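Local coordinates for protein plasmodium falciparum gamete antigen 27/25 (Plasmodium falciparum, PDB 1N81) that is essential for sexual development of the malaria parasite, although its molecular function is unknown; it may take part in dimerisation, at residues 46-51 / 80-85; 55-60 / 72-77; 118-123 / 131-136; 137-142 / 165-170. One frame throughout, in Å; residues are numbered along the deposited sequence.

Contact 1: residues 46-51 / 80-85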
loop_
_atom_site.group_PDB
_atom_site.type_symbol
_atom_site.label_atom_id
_atom_site.label_comp_id
_atom_site.label_asym_id
_atom_site.label_seq_id
_atom_site.Cartn_x
_atom_site.Cartn_y
_atom_site.Cartn_z
ATOM N N ALA A 46 -10.654 17.542 4.733
ATOM C CA ALA A 46 -10.610 16.106 4.448
ATOM C C ALA A 46 -9.183 15.531 4.313
ATOM O O ALA A 46 -8.927 14.418 4.772
ATOM C CB ALA A 46 -11.389 15.819 3.195
ATOM N N LEU A 47 -8.257 16.295 3.726
ATOM C CA LEU A 47 -6.894 15.814 3.532
ATOM C C LEU A 47 -6.320 15.172 4.786
ATOM O O LEU A 47 -5.657 14.132 4.715
ATOM C CB LEU A 47 -5.974 16.957 3.053
ATOM C CG LEU A 47 -6.294 17.499 1.661
ATOM C CD1 LEU A 47 -5.345 18.668 1.298
ATOM C CD2 LEU A 47 -6.161 16.364 0.654
ATOM N N LYS A 48 -6.568 15.769 5.940
ATOM C CA LYS A 48 -6.037 15.173 7.161
ATOM C C LYS A 48 -7.112 14.663 8.129
ATOM O O LYS A 48 -6.862 14.491 9.318
ATOM C CB LYS A 48 -5.117 16.168 7.887
ATOM C CG LYS A 48 -3.704 16.243 7.315
ATOM C CD LYS A 48 -2.737 16.828 8.344
ATOM C CE LYS A 48 -1.337 16.918 7.785
ATOM N NZ LYS A 48 -0.820 15.583 7.348
ATOM N N ASP A 49 -8.317 14.421 7.628
ATOM C CA ASP A 49 -9.398 13.913 8.492
ATOM C C ASP A 49 -9.195 12.423 8.780
ATOM O O ASP A 49 -9.786 11.570 8.108
ATOM C CB ASP A 49 -10.727 14.100 7.796
ATOM C CG ASP A 49 -11.887 13.704 8.661
ATOM O OD1 ASP A 49 -11.691 13.167 9.794
ATOM O OD2 ASP A 49 -12.998 13.949 8.173
ATOM N N ARG A 50 -8.366 12.105 9.773
ATOM C CA ARG A 50 -8.080 10.697 10.072
ATOM C C ARG A 50 -9.315 9.874 10.426
ATOM O O ARG A 50 -9.408 8.690 10.093
ATOM C CB ARG A 50 -7.066 10.581 11.218
ATOM C CG ARG A 50 -5.701 11.184 10.922
ATOM C CD ARG A 50 -4.800 11.097 12.147
ATOM N NE ARG A 50 -4.518 9.712 12.502
ATOM C CZ ARG A 50 -3.711 8.926 11.801
ATOM N NH1 ARG A 50 -3.118 9.411 10.717
ATOM N NH2 ARG A 50 -3.499 7.667 12.182
ATOM N N VAL A 51 -10.271 10.498 11.097
ATOM C CA VAL A 51 -11.478 9.782 11.479
ATOM C C VAL A 51 -12.187 9.306 10.220
ATOM O O VAL A 51 -12.495 8.129 10.104
ATOM C CB VAL A 51 -12.419 10.670 12.364
ATOM C CG1 VAL A 51 -13.677 9.898 12.735
ATOM C CG2 VAL A 51 -11.679 11.071 13.685
ATOM N N ARG A 80 -0.502 6.127 5.978
ATOM C CA ARG A 80 -0.036 6.003 4.593
ATOM C C ARG A 80 -1.052 6.590 3.621
ATOM O O ARG A 80 -0.686 7.251 2.652
ATOM C CB ARG A 80 0.263 4.531 4.235
ATOM C CG ARG A 80 1.631 4.017 4.776
ATOM C CD ARG A 80 1.948 2.653 4.157
ATOM N NE ARG A 80 0.933 1.651 4.501
ATOM C CZ ARG A 80 0.981 0.890 5.586
ATOM N NH1 ARG A 80 2.004 1.025 6.426
ATOM N NH2 ARG A 80 0.031 -0.021 5.812
ATOM N N ILE A 81 -2.332 6.362 3.883
ATOM C CA ILE A 81 -3.351 6.882 2.991
ATOM C C ILE A 81 -3.315 8.422 3.010
ATOM O O ILE A 81 -3.267 9.063 1.959
ATOM C CB ILE A 81 -4.760 6.363 3.390
ATOM C CG1 ILE A 81 -4.930 4.881 2.968
ATOM C CG2 ILE A 81 -5.821 7.231 2.745
ATOM C CD1 ILE A 81 -6.282 4.209 3.478
ATOM N N SER A 82 -3.323 9.012 4.202
ATOM C CA SER A 82 -3.283 10.466 4.287
ATOM C C SER A 82 -2.028 10.980 3.575
ATOM O O SER A 82 -2.088 11.964 2.845
ATOM C CB SER A 82 -3.296 10.937 5.745
ATOM O OG SER A 82 -3.400 12.352 5.766
ATOM N N ASP A 83 -0.895 10.312 3.753
ATOM C CA ASP A 83 0.290 10.795 3.063
ATOM C C ASP A 83 0.148 10.754 1.546
ATOM O O ASP A 83 0.655 11.631 0.854
ATOM C CB ASP A 83 1.530 10.027 3.519
ATOM C CG ASP A 83 1.897 10.340 4.975
ATOM O OD1 ASP A 83 1.359 11.333 5.529
ATOM O OD2 ASP A 83 2.722 9.609 5.562
ATOM N N ARG A 84 -0.555 9.751 1.027
ATOM C CA ARG A 84 -0.748 9.650 -0.415
ATOM C C ARG A 84 -1.637 10.790 -0.873
ATOM O O ARG A 84 -1.440 11.311 -1.966
ATOM C CB ARG A 84 -1.373 8.302 -0.822
ATOM C CG ARG A 84 -0.425 7.091 -0.710
ATOM C CD ARG A 84 -1.093 5.812 -1.259
ATOM N NE ARG A 84 -0.281 4.653 -0.912
ATOM C CZ ARG A 84 -0.475 3.885 0.154
ATOM N NH1 ARG A 84 -1.478 4.129 0.992
ATOM N NH2 ARG A 84 0.365 2.890 0.390
ATOM N N LEU A 85 -2.618 11.172 -0.049
ATOM C CA LEU A 85 -3.517 12.276 -0.416
ATOM C C LEU A 85 -2.685 13.553 -0.635
ATOM O O LEU A 85 -2.830 14.246 -1.648
ATOM C CB LEU A 85 -4.539 12.527 0.693
ATOM C CG LEU A 85 -5.406 11.320 1.089
ATOM C CD1 LEU A 85 -6.424 11.755 2.115
ATOM C CD2 LEU A 85 -6.090 10.729 -0.110
#
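Leu47 and Ser82 meet through a carbonyl and a hydroxyl. Ser82 OG lies 3.1 Å from Leu47 O, a possible hydrogen bond, for the hydroxyl could donate elsewhere instead. OG stands anti to its own backbone N (chi1 -174°), and this directs it across to the carbonyl. The same oxygen is also touched by carbon, with Leu85 CD1 3.6 Å from Leu47 O. The two leucine side chains meet more loosely and at a slant, with Leu47 CD2 4.2 Å from Leu85 CB. Lys48 only brushes the serine, its CG 4.2 Å from Ser82 OG. Its amino group stays short of a salt bridge, with Lys48 NZ 5.1 Å from Asp83 OD1.

The chain turns directly after Leu47. Asp49 N bonds back to Ala46 O at 2.9 Å. The carboxylate of Asp49 N-caps helix 50-63 and takes a bond with Ser52 OG. Tyr29 of helix 13-35 bonds to Ala46 O and packs on Leu85. Ile53 touches both Ser82 and Leu85. The arrangement is a short turn between helices 42-47 and 50-63, with Asp49 as N-cap of the second, packed against helix 71-89 of an all-helical fold.

Contact 2: residues 55-60 / 72-77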
loop_
_atom_site.group_PDB
_atom_site.type_symbol
_atom_site.label_atom_id
_atom_site.label_comp_id
_atom_site.label_asym_id
_atom_site.label_seq_id
_atom_site.Cartn_x
_atom_site.Cartn_y
_atom_site.Cartn_z
ATOM N N ARG A 55 -12.631 5.478 8.620
ATOM C CA ARG A 55 -13.955 4.937 8.327
ATOM C C ARG A 55 -13.898 4.277 6.942
ATOM O O ARG A 55 -14.512 3.237 6.714
ATOM C CB ARG A 55 -15.014 6.053 8.362
ATOM C CG ARG A 55 -16.459 5.551 8.267
ATOM C CD ARG A 55 -17.451 6.707 8.234
ATOM N NE ARG A 55 -17.116 7.673 9.269
ATOM C CZ ARG A 55 -16.668 8.897 9.025
ATOM N NH1 ARG A 55 -16.510 9.321 7.773
ATOM N NH2 ARG A 55 -16.359 9.688 10.039
ATOM N N TYR A 56 -13.161 4.878 6.003
ATOM C CA TYR A 56 -13.049 4.259 4.684
ATOM C C TYR A 56 -12.286 2.948 4.790
ATOM O O TYR A 56 -12.604 1.985 4.099
ATOM C CB TYR A 56 -12.373 5.200 3.666
ATOM C CG TYR A 56 -13.338 6.178 3.044
ATOM C CD1 TYR A 56 -14.036 7.086 3.835
ATOM C CD2 TYR A 56 -13.587 6.165 1.679
ATOM C CE1 TYR A 56 -14.955 7.953 3.282
ATOM C CE2 TYR A 56 -14.516 7.036 1.111
ATOM C CZ TYR A 56 -15.187 7.925 1.924
ATOM O OH TYR A 56 -16.070 8.815 1.377
ATOM N N VAL A 57 -11.280 2.895 5.645
ATOM C CA VAL A 57 -10.546 1.631 5.800
ATOM C C VAL A 57 -11.513 0.537 6.278
ATOM O O VAL A 57 -11.561 -0.543 5.700
ATOM C CB VAL A 57 -9.381 1.783 6.808
ATOM C CG1 VAL A 57 -8.764 0.389 7.137
ATOM C CG2 VAL A 57 -8.293 2.737 6.196
ATOM N N ARG A 58 -12.288 0.833 7.326
ATOM C CA ARG A 58 -13.258 -0.122 7.885
ATOM C C ARG A 58 -14.206 -0.642 6.838
ATOM O O ARG A 58 -14.397 -1.836 6.738
ATOM C CB ARG A 58 -14.083 0.509 8.995
ATOM C CG ARG A 58 -13.382 0.635 10.316
ATOM C CD ARG A 58 -14.426 0.983 11.380
ATOM N NE ARG A 58 -13.824 1.445 12.630
ATOM C CZ ARG A 58 -13.460 2.703 12.878
ATOM N NH1 ARG A 58 -13.637 3.649 11.963
ATOM N NH2 ARG A 58 -12.908 3.009 14.048
ATOM N N LYS A 59 -14.803 0.267 6.066
ATOM C CA LYS A 59 -15.710 -0.118 4.997
ATOM C C LYS A 59 -15.056 -1.109 4.044
ATOM O O LYS A 59 -15.694 -2.065 3.596
ATOM C CB LYS A 59 -16.162 1.118 4.218
ATOM C CG LYS A 59 -17.208 0.842 3.145
ATOM C CD LYS A 59 -17.693 2.148 2.537
ATOM C CE LYS A 59 -18.735 1.937 1.458
ATOM N NZ LYS A 59 -19.331 3.253 1.056
ATOM N N ASN A 60 -13.777 -0.895 3.732
ATOM C CA ASN A 60 -13.095 -1.805 2.807
ATOM C C ASN A 60 -12.761 -3.128 3.466
ATOM O O ASN A 60 -12.757 -4.152 2.797
ATOM C CB ASN A 60 -11.852 -1.142 2.185
ATOM C CG ASN A 60 -12.217 -0.291 0.975
ATOM O OD1 ASN A 60 -12.240 -0.780 -0.147
ATOM N ND2 ASN A 60 -12.546 0.971 1.209
ATOM N N ARG A 72 -2.465 -1.079 15.644
ATOM C CA ARG A 72 -1.271 -0.382 15.207
ATOM C C ARG A 72 -1.165 -0.420 13.663
ATOM O O ARG A 72 -0.820 0.567 13.045
ATOM C CB ARG A 72 -0.037 -1.042 15.798
ATOM C CG ARG A 72 1.234 -0.235 15.543
ATOM C CD ARG A 72 2.463 -1.016 15.943
ATOM N NE ARG A 72 2.655 -2.179 15.084
ATOM C CZ ARG A 72 3.231 -2.139 13.890
ATOM N NH1 ARG A 72 3.682 -0.985 13.413
ATOM N NH2 ARG A 72 3.344 -3.250 13.171
ATOM N N VAL A 73 -1.444 -1.579 13.074
ATOM C CA VAL A 73 -1.412 -1.777 11.628
ATOM C C VAL A 73 -2.437 -0.846 11.004
ATOM O O VAL A 73 -2.162 -0.161 10.024
ATOM C CB VAL A 73 -1.792 -3.215 11.240
ATOM C CG1 VAL A 73 -1.872 -3.333 9.728
ATOM C CG2 VAL A 73 -0.780 -4.190 11.798
ATOM N N GLN A 74 -3.633 -0.838 11.571
ATOM C CA GLN A 74 -4.649 0.024 11.033
ATOM C C GLN A 74 -4.204 1.489 11.095
ATOM O O GLN A 74 -4.445 2.237 10.146
ATOM C CB GLN A 74 -5.967 -0.139 11.779
ATOM C CG GLN A 74 -7.154 0.112 10.853
ATOM C CD GLN A 74 -8.458 0.222 11.594
ATOM O OE1 GLN A 74 -8.584 1.004 12.543
ATOM N NE2 GLN A 74 -9.449 -0.546 11.160
ATOM N N ASP A 75 -3.548 1.897 12.190
ATOM C CA ASP A 75 -3.091 3.290 12.335
ATOM C C ASP A 75 -2.148 3.668 11.193
ATOM O O ASP A 75 -2.233 4.779 10.650
ATOM C CB ASP A 75 -2.329 3.535 13.655
ATOM C CG ASP A 75 -3.223 3.471 14.900
ATOM O OD1 ASP A 75 -4.445 3.699 14.794
ATOM O OD2 ASP A 75 -2.679 3.208 15.995
ATOM N N ASN A 76 -1.219 2.768 10.853
ATOM C CA ASN A 76 -0.302 3.072 9.752
ATOM C C ASN A 76 -0.979 3.040 8.392
ATOM O O ASN A 76 -0.528 3.733 7.471
ATOM C CB ASN A 76 0.903 2.140 9.734
ATOM C CG ASN A 76 1.893 2.453 10.855
ATOM O OD1 ASN A 76 1.842 3.524 11.452
ATOM N ND2 ASN A 76 2.806 1.525 11.123
ATOM N N ILE A 77 -2.034 2.240 8.245
ATOM C CA ILE A 77 -2.740 2.219 6.953
ATOM C C ILE A 77 -3.305 3.624 6.765
ATOM O O ILE A 77 -3.130 4.234 5.706
ATOM C CB ILE A 77 -3.927 1.186 6.906
ATOM C CG1 ILE A 77 -3.377 -0.234 6.820
ATOM C CG2 ILE A 77 -4.811 1.437 5.653
ATOM C CD1 ILE A 77 -4.478 -1.305 6.805
#
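Helices 50-63 and 71-89 form a helix-loop-helix unit, joined here by Val57, Ile77 and Gln74. The short segments lie 10.7 Å apart at their axes and run at 116° to each other. The contact is small and local. Its closest apolar contact is a methyl pair, with Val57 CG2 3.8 Å from Ile77 CG2. Val57 chi1 of 171° puts CG1 anti to the backbone N and CG2 beside it, so the valine offers one methyl to each partner. CG2 takes the isoleucine. Val57 CG1 lies 4.1 Å from Gln74 CG, where the two side chains lie alongside and point opposite ways.

Gln74 then passes Arg58 at about a right angle, with Gln74 NE2 4.2 Å from Arg58 CG. The amide and guanidinium planes stand 80° apart, so they do not stack. The polar end of Gln74 is held elsewhere. OE1 accepts from Arg54 NE, and NE2 has a weak bond to Gln61 OE1. Arg54 also makes a salt bridge to Asp75, which gives helix 71-89 a second polar tie to helix 50-63. Ile69 of the connecting loop touches both Gln74 and Ile77. This is the packing of a helix-loop-helix pair whose consecutive helices cross steeply.

Contact 3: residues 118-123 / 131-136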
loop_
_atom_site.group_PDB
_atom_site.type_symbol
_atom_site.label_atom_id
_atom_site.label_comp_id
_atom_site.label_asym_id
_atom_site.label_seq_id
_atom_site.Cartn_x
_atom_site.Cartn_y
_atom_site.Cartn_z
ATOM N N ILE A 118 7.007 -11.366 -2.378
ATOM C CA ILE A 118 7.345 -12.704 -2.885
ATOM C C ILE A 118 8.805 -13.020 -2.602
ATOM O O ILE A 118 9.134 -14.124 -2.200
ATOM C CB ILE A 118 7.156 -12.844 -4.417
ATOM C CG1 ILE A 118 5.683 -12.664 -4.797
ATOM C CG2 ILE A 118 7.681 -14.227 -4.871
ATOM C CD1 ILE A 118 4.735 -13.599 -4.053
ATOM N N ASN A 119 9.683 -12.049 -2.828
ATOM C CA ASN A 119 11.108 -12.250 -2.573
ATOM C C ASN A 119 11.310 -12.475 -1.063
ATOM O O ASN A 119 12.116 -13.299 -0.665
ATOM C CB ASN A 119 11.927 -11.038 -3.052
ATOM C CG ASN A 119 12.033 -10.960 -4.589
ATOM O OD1 ASN A 119 12.989 -11.445 -5.185
ATOM N ND2 ASN A 119 11.042 -10.366 -5.220
ATOM N N VAL A 120 10.561 -11.751 -0.236
ATOM C CA VAL A 120 10.649 -11.917 1.216
ATOM C C VAL A 120 10.275 -13.358 1.650
ATOM O O VAL A 120 11.036 -14.023 2.349
ATOM C CB VAL A 120 9.737 -10.890 1.947
ATOM C CG1 VAL A 120 9.628 -11.232 3.432
ATOM C CG2 VAL A 120 10.323 -9.466 1.773
ATOM N N ASP A 121 9.120 -13.842 1.214
ATOM C CA ASP A 121 8.671 -15.195 1.550
ATOM C C ASP A 121 9.687 -16.287 1.187
ATOM O O ASP A 121 9.807 -17.296 1.890
ATOM C CB ASP A 121 7.368 -15.547 0.818
ATOM C CG ASP A 121 6.189 -14.716 1.262
ATOM O OD1 ASP A 121 6.247 -14.078 2.341
ATOM O OD2 ASP A 121 5.184 -14.717 0.516
ATOM N N HIS A 122 10.392 -16.097 0.077
ATOM C CA HIS A 122 11.353 -17.088 -0.376
ATOM C C HIS A 122 12.696 -17.034 0.318
ATOM O O HIS A 122 13.480 -17.957 0.160
ATOM C CB HIS A 122 11.574 -16.981 -1.885
ATOM C CG HIS A 122 10.339 -17.231 -2.701
ATOM N ND1 HIS A 122 10.334 -17.164 -4.079
ATOM C CD2 HIS A 122 9.067 -17.522 -2.332
ATOM C CE1 HIS A 122 9.110 -17.400 -4.524
ATOM N NE2 HIS A 122 8.324 -17.619 -3.484
ATOM N N ALA A 123 12.979 -15.964 1.061
ATOM C CA ALA A 123 14.262 -15.872 1.762
ATOM C C ALA A 123 14.194 -16.754 3.016
ATOM O O ALA A 123 13.146 -16.877 3.651
ATOM C CB ALA A 123 14.574 -14.438 2.131
ATOM N N ARG A 131 16.136 -7.407 5.363
ATOM C CA ARG A 131 16.963 -6.672 4.421
ATOM C C ARG A 131 16.155 -6.442 3.108
ATOM O O ARG A 131 16.131 -5.327 2.546
ATOM C CB ARG A 131 18.212 -7.451 4.078
ATOM C CG ARG A 131 19.130 -6.663 3.162
ATOM C CD ARG A 131 20.218 -7.554 2.585
ATOM N NE ARG A 131 19.719 -8.470 1.558
ATOM C CZ ARG A 131 19.258 -8.085 0.362
ATOM N NH1 ARG A 131 19.231 -6.795 0.022
ATOM N NH2 ARG A 131 18.806 -8.992 -0.489
ATOM N N ILE A 132 15.482 -7.491 2.635
ATOM C CA ILE A 132 14.708 -7.388 1.399
ATOM C C ILE A 132 13.610 -6.330 1.522
ATOM O O ILE A 132 13.470 -5.499 0.637
ATOM C CB ILE A 132 14.120 -8.772 0.979
ATOM C CG1 ILE A 132 15.264 -9.704 0.581
ATOM C CG2 ILE A 132 13.186 -8.623 -0.254
ATOM C CD1 ILE A 132 14.854 -11.176 0.419
ATOM N N MET A 133 12.879 -6.332 2.638
ATOM C CA MET A 133 11.813 -5.353 2.863
ATOM C C MET A 133 12.321 -3.916 2.734
ATOM O O MET A 133 11.592 -3.009 2.292
ATOM C CB MET A 133 11.211 -5.529 4.253
ATOM C CG MET A 133 10.447 -6.812 4.433
ATOM S SD MET A 133 9.708 -6.896 6.075
ATOM C CE MET A 133 8.729 -8.359 5.928
ATOM N N ASN A 134 13.586 -3.725 3.092
ATOM C CA ASN A 134 14.213 -2.410 3.059
ATOM C C ASN A 134 15.090 -2.201 1.830
ATOM O O ASN A 134 15.703 -1.151 1.698
ATOM C CB ASN A 134 15.083 -2.200 4.339
ATOM C CG ASN A 134 14.246 -2.116 5.627
ATOM O OD1 ASN A 134 13.378 -1.277 5.739
ATOM N ND2 ASN A 134 14.528 -2.985 6.601
ATOM N N ASP A 135 15.156 -3.180 0.921
ATOM C CA ASP A 135 16.039 -3.032 -0.233
ATOM C C ASP A 135 15.580 -1.961 -1.233
ATOM O O ASP A 135 14.852 -2.252 -2.189
ATOM C CB ASP A 135 16.204 -4.389 -0.951
ATOM C CG ASP A 135 17.418 -4.412 -1.894
ATOM O OD1 ASP A 135 17.785 -3.344 -2.419
ATOM O OD2 ASP A 135 17.990 -5.499 -2.106
ATOM N N LYS A 136 16.053 -0.733 -1.042
ATOM C CA LYS A 136 15.673 0.369 -1.911
ATOM C C LYS A 136 16.087 0.141 -3.362
ATOM O O LYS A 136 15.456 0.675 -4.291
ATOM C CB LYS A 136 16.284 1.689 -1.421
ATOM C CG LYS A 136 16.066 2.042 0.043
ATOM C CD LYS A 136 17.053 3.162 0.447
ATOM C CE LYS A 136 17.179 3.373 1.958
ATOM N NZ LYS A 136 16.097 4.232 2.525
#
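Ile132 fits against Asn119, Val120 and Ala123, and this is the tight part of the contact. Ile132 CG2 lies 3.6 Å from Val120 CG2, the two side chains overlapping side by side with their ends reversed. CG2 is anti to the backbone N, while the other branch carries Ile132 CD1 to 3.7 Å from Ala123 CB. CD1 also rests on the backbone, 3.6 Å from Asn119 O. Met133 crosses Val120 at about a right angle. Its CG is 3.8 Å from Val120 CG2, and its extended chain takes CE to 3.9 Å from Val120 CG1. Leu170 and Ile171 of helix 156-173 pack on Met133 as well.

The outer side is looser. Of the Asn119 side chain, CB touches Ile132, while ND2 bonds to Glu115 O. Arg131 is exposed and makes a salt bridge within its own segment, with NH1 2.8 Å from Asp135 OD2. Asp135 also N-caps helix 136-150. The contact packs two consecutive helices, 96-122 and 126-133, across a short connection in an all-helical fold.

Contact 4: residues 137-142 / 165-170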
loop_
_atom_site.group_PDB
_atom_site.type_symbol
_atom_site.label_atom_id
_atom_site.label_comp_id
_atom_site.label_asym_id
_atom_site.label_seq_id
_atom_site.Cartn_x
_atom_site.Cartn_y
_atom_site.Cartn_z
ATOM N N LYS A 137 17.148 -0.638 -3.558
ATOM C CA LYS A 137 17.627 -0.917 -4.902
ATOM C C LYS A 137 16.618 -1.788 -5.644
ATOM O O LYS A 137 16.279 -1.523 -6.800
ATOM C CB LYS A 137 18.973 -1.627 -4.849
ATOM C CG LYS A 137 19.586 -1.866 -6.202
ATOM C CD LYS A 137 21.110 -1.988 -6.099
ATOM C CE LYS A 137 21.781 -1.798 -7.454
ATOM N NZ LYS A 137 21.427 -2.873 -8.421
ATOM N N LEU A 138 16.163 -2.835 -4.974
ATOM C CA LEU A 138 15.179 -3.746 -5.554
ATOM C C LEU A 138 13.895 -2.948 -5.800
ATOM O O LEU A 138 13.281 -3.053 -6.850
ATOM C CB LEU A 138 14.903 -4.908 -4.595
ATOM C CG LEU A 138 13.756 -5.857 -4.954
ATOM C CD1 LEU A 138 14.083 -6.624 -6.237
ATOM C CD2 LEU A 138 13.527 -6.829 -3.815
ATOM N N ILE A 139 13.506 -2.113 -4.846
ATOM C CA ILE A 139 12.295 -1.330 -5.030
ATOM C C ILE A 139 12.391 -0.399 -6.247
ATOM O O ILE A 139 11.448 -0.313 -7.050
ATOM C CB ILE A 139 11.947 -0.540 -3.755
ATOM C CG1 ILE A 139 11.545 -1.534 -2.644
ATOM C CG2 ILE A 139 10.786 0.434 -4.028
ATOM C CD1 ILE A 139 11.492 -0.899 -1.255
ATOM N N ARG A 140 13.528 0.263 -6.401
ATOM C CA ARG A 140 13.712 1.182 -7.513
ATOM C C ARG A 140 13.580 0.443 -8.836
ATOM O O ARG A 140 12.946 0.935 -9.755
ATOM C CB ARG A 140 15.085 1.860 -7.448
ATOM C CG ARG A 140 15.336 2.899 -8.581
ATOM C CD ARG A 140 14.387 4.112 -8.512
ATOM N NE ARG A 140 13.398 4.091 -9.591
ATOM C CZ ARG A 140 12.501 5.049 -9.814
ATOM N NH1 ARG A 140 12.458 6.129 -9.042
ATOM N NH2 ARG A 140 11.621 4.917 -10.802
ATOM N N MET A 141 14.177 -0.741 -8.930
ATOM C CA MET A 141 14.080 -1.509 -10.161
ATOM C C MET A 141 12.675 -1.995 -10.421
ATOM O O MET A 141 12.187 -1.902 -11.552
ATOM C CB MET A 141 15.076 -2.673 -10.153
ATOM C CG MET A 141 16.496 -2.191 -10.395
ATOM S SD MET A 141 17.667 -3.551 -10.569
ATOM C CE MET A 141 18.083 -3.787 -8.919
ATOM N N LEU A 142 12.005 -2.530 -9.405
ATOM C CA LEU A 142 10.628 -2.955 -9.627
ATOM C C LEU A 142 9.764 -1.747 -10.054
ATOM O O LEU A 142 8.878 -1.883 -10.921
ATOM C CB LEU A 142 10.050 -3.631 -8.383
ATOM C CG LEU A 142 10.625 -5.015 -8.050
ATOM C CD1 LEU A 142 10.133 -5.439 -6.668
ATOM C CD2 LEU A 142 10.194 -6.059 -9.101
ATOM N N ARG A 165 6.942 4.008 2.134
ATOM C CA ARG A 165 5.672 3.384 2.492
ATOM C C ARG A 165 5.709 1.890 2.270
ATOM O O ARG A 165 5.183 1.107 3.059
ATOM C CB ARG A 165 4.546 3.925 1.636
ATOM C CG ARG A 165 3.976 5.265 2.106
ATOM C CD ARG A 165 2.831 5.649 1.162
ATOM N NE ARG A 165 3.185 6.923 0.617
ATOM C CZ ARG A 165 3.261 7.196 -0.662
ATOM N NH1 ARG A 165 2.997 6.283 -1.580
ATOM N NH2 ARG A 165 3.604 8.405 -1.011
ATOM N N ILE A 166 6.314 1.516 1.159
ATOM C CA ILE A 166 6.418 0.131 0.761
ATOM C C ILE A 166 7.159 -0.676 1.845
ATOM O O ILE A 166 6.681 -1.735 2.301
ATOM C CB ILE A 166 7.146 0.088 -0.576
ATOM C CG1 ILE A 166 6.167 0.528 -1.670
ATOM C CG2 ILE A 166 7.762 -1.301 -0.841
ATOM C CD1 ILE A 166 6.836 0.636 -3.042
ATOM N N SER A 167 8.311 -0.167 2.258
ATOM C CA SER A 167 9.094 -0.847 3.289
ATOM C C SER A 167 8.253 -0.885 4.567
ATOM O O SER A 167 8.156 -1.931 5.220
ATOM C CB SER A 167 10.429 -0.129 3.526
ATOM O OG SER A 167 11.299 -0.333 2.430
ATOM N N GLN A 168 7.596 0.229 4.886
ATOM C CA GLN A 168 6.757 0.275 6.081
ATOM C C GLN A 168 5.626 -0.714 6.010
ATOM O O GLN A 168 5.348 -1.422 6.980
ATOM C CB GLN A 168 6.142 1.656 6.311
ATOM C CG GLN A 168 5.367 1.673 7.619
ATOM C CD GLN A 168 4.667 2.960 7.867
ATOM O OE1 GLN A 168 3.635 3.246 7.268
ATOM N NE2 GLN A 168 5.237 3.774 8.747
ATOM N N PHE A 169 4.948 -0.744 4.866
ATOM C CA PHE A 169 3.832 -1.658 4.671
ATOM C C PHE A 169 4.275 -3.126 4.874
ATOM O O PHE A 169 3.604 -3.902 5.540
ATOM C CB PHE A 169 3.253 -1.490 3.253
ATOM C CG PHE A 169 2.098 -2.419 2.953
ATOM C CD1 PHE A 169 0.782 -1.945 2.975
ATOM C CD2 PHE A 169 2.330 -3.761 2.647
ATOM C CE1 PHE A 169 -0.312 -2.793 2.695
ATOM C CE2 PHE A 169 1.259 -4.625 2.367
ATOM C CZ PHE A 169 -0.076 -4.131 2.393
ATOM N N LEU A 170 5.391 -3.513 4.278
ATOM C CA LEU A 170 5.848 -4.889 4.406
ATOM C C LEU A 170 6.123 -5.260 5.883
ATOM O O LEU A 170 5.637 -6.275 6.386
ATOM C CB LEU A 170 7.096 -5.085 3.542
ATOM C CG LEU A 170 6.749 -5.043 2.045
ATOM C CD1 LEU A 170 7.998 -4.891 1.245
ATOM C CD2 LEU A 170 6.000 -6.288 1.619
#
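Ile139 packs on Ile166 and Ser167, and apolar contact is the main interaction. Ile139 CD1 lies 3.8 Å from Ile166 CG2. The same methyl group is carried by Ile139 CG1, which itself comes to 4.2 Å from Ile166 CG2. The second branch adds to this, with Ile139 CG2 4.1 Å from Ile166 CD1. The isoleucines run head to tail, so that the CG1 branch of each lies by the CG2 branch of the other. In both residues CG1 is beside the backbone N and CG2 is anti to it (chi1 -68° in Ile139, -76° in Ile166). The matching torsions give each residue the same two branches to offer. Ala163 and Tyr159, one and two turns before Ile166, also touch Ile139.

The second kind of contact is methyl against hydroxyl. Ile139 CD1 lies 3.7 Å from Ser167 OG. This is van der Waals packing; the polar partner of Ser167 OG is Met133 O, at the end of helix 126-133.

Leu142 and Leu170 both touch Val116 of helix 96-122, and Phe169 packs on Ile113 of that helix. The contact is thus a buried isoleucine pair that joins helices 136-150 and 156-173.

The four contacts form two pairs. Contacts 1 and 2 share helices 50-63 and 71-89, and their centres are 11 Å apart. They touch where Ile81 CD1 lies 3.7 Å from Val57 CG2. Contacts 3 and 4 have centres 9 Å apart and touch where Ile132 CG2 lies 4.0 Å from Leu138 CD2. Helix 156-173 links the pairs. Gln168 OE1 of contact 4 lies 2.9 Å from Arg80 NH1 of contact 1, a probable hydrogen bond. Contacts 1 and 3 are farthest apart, with centres about 28 Å from each other on opposite sides of the chain's centre.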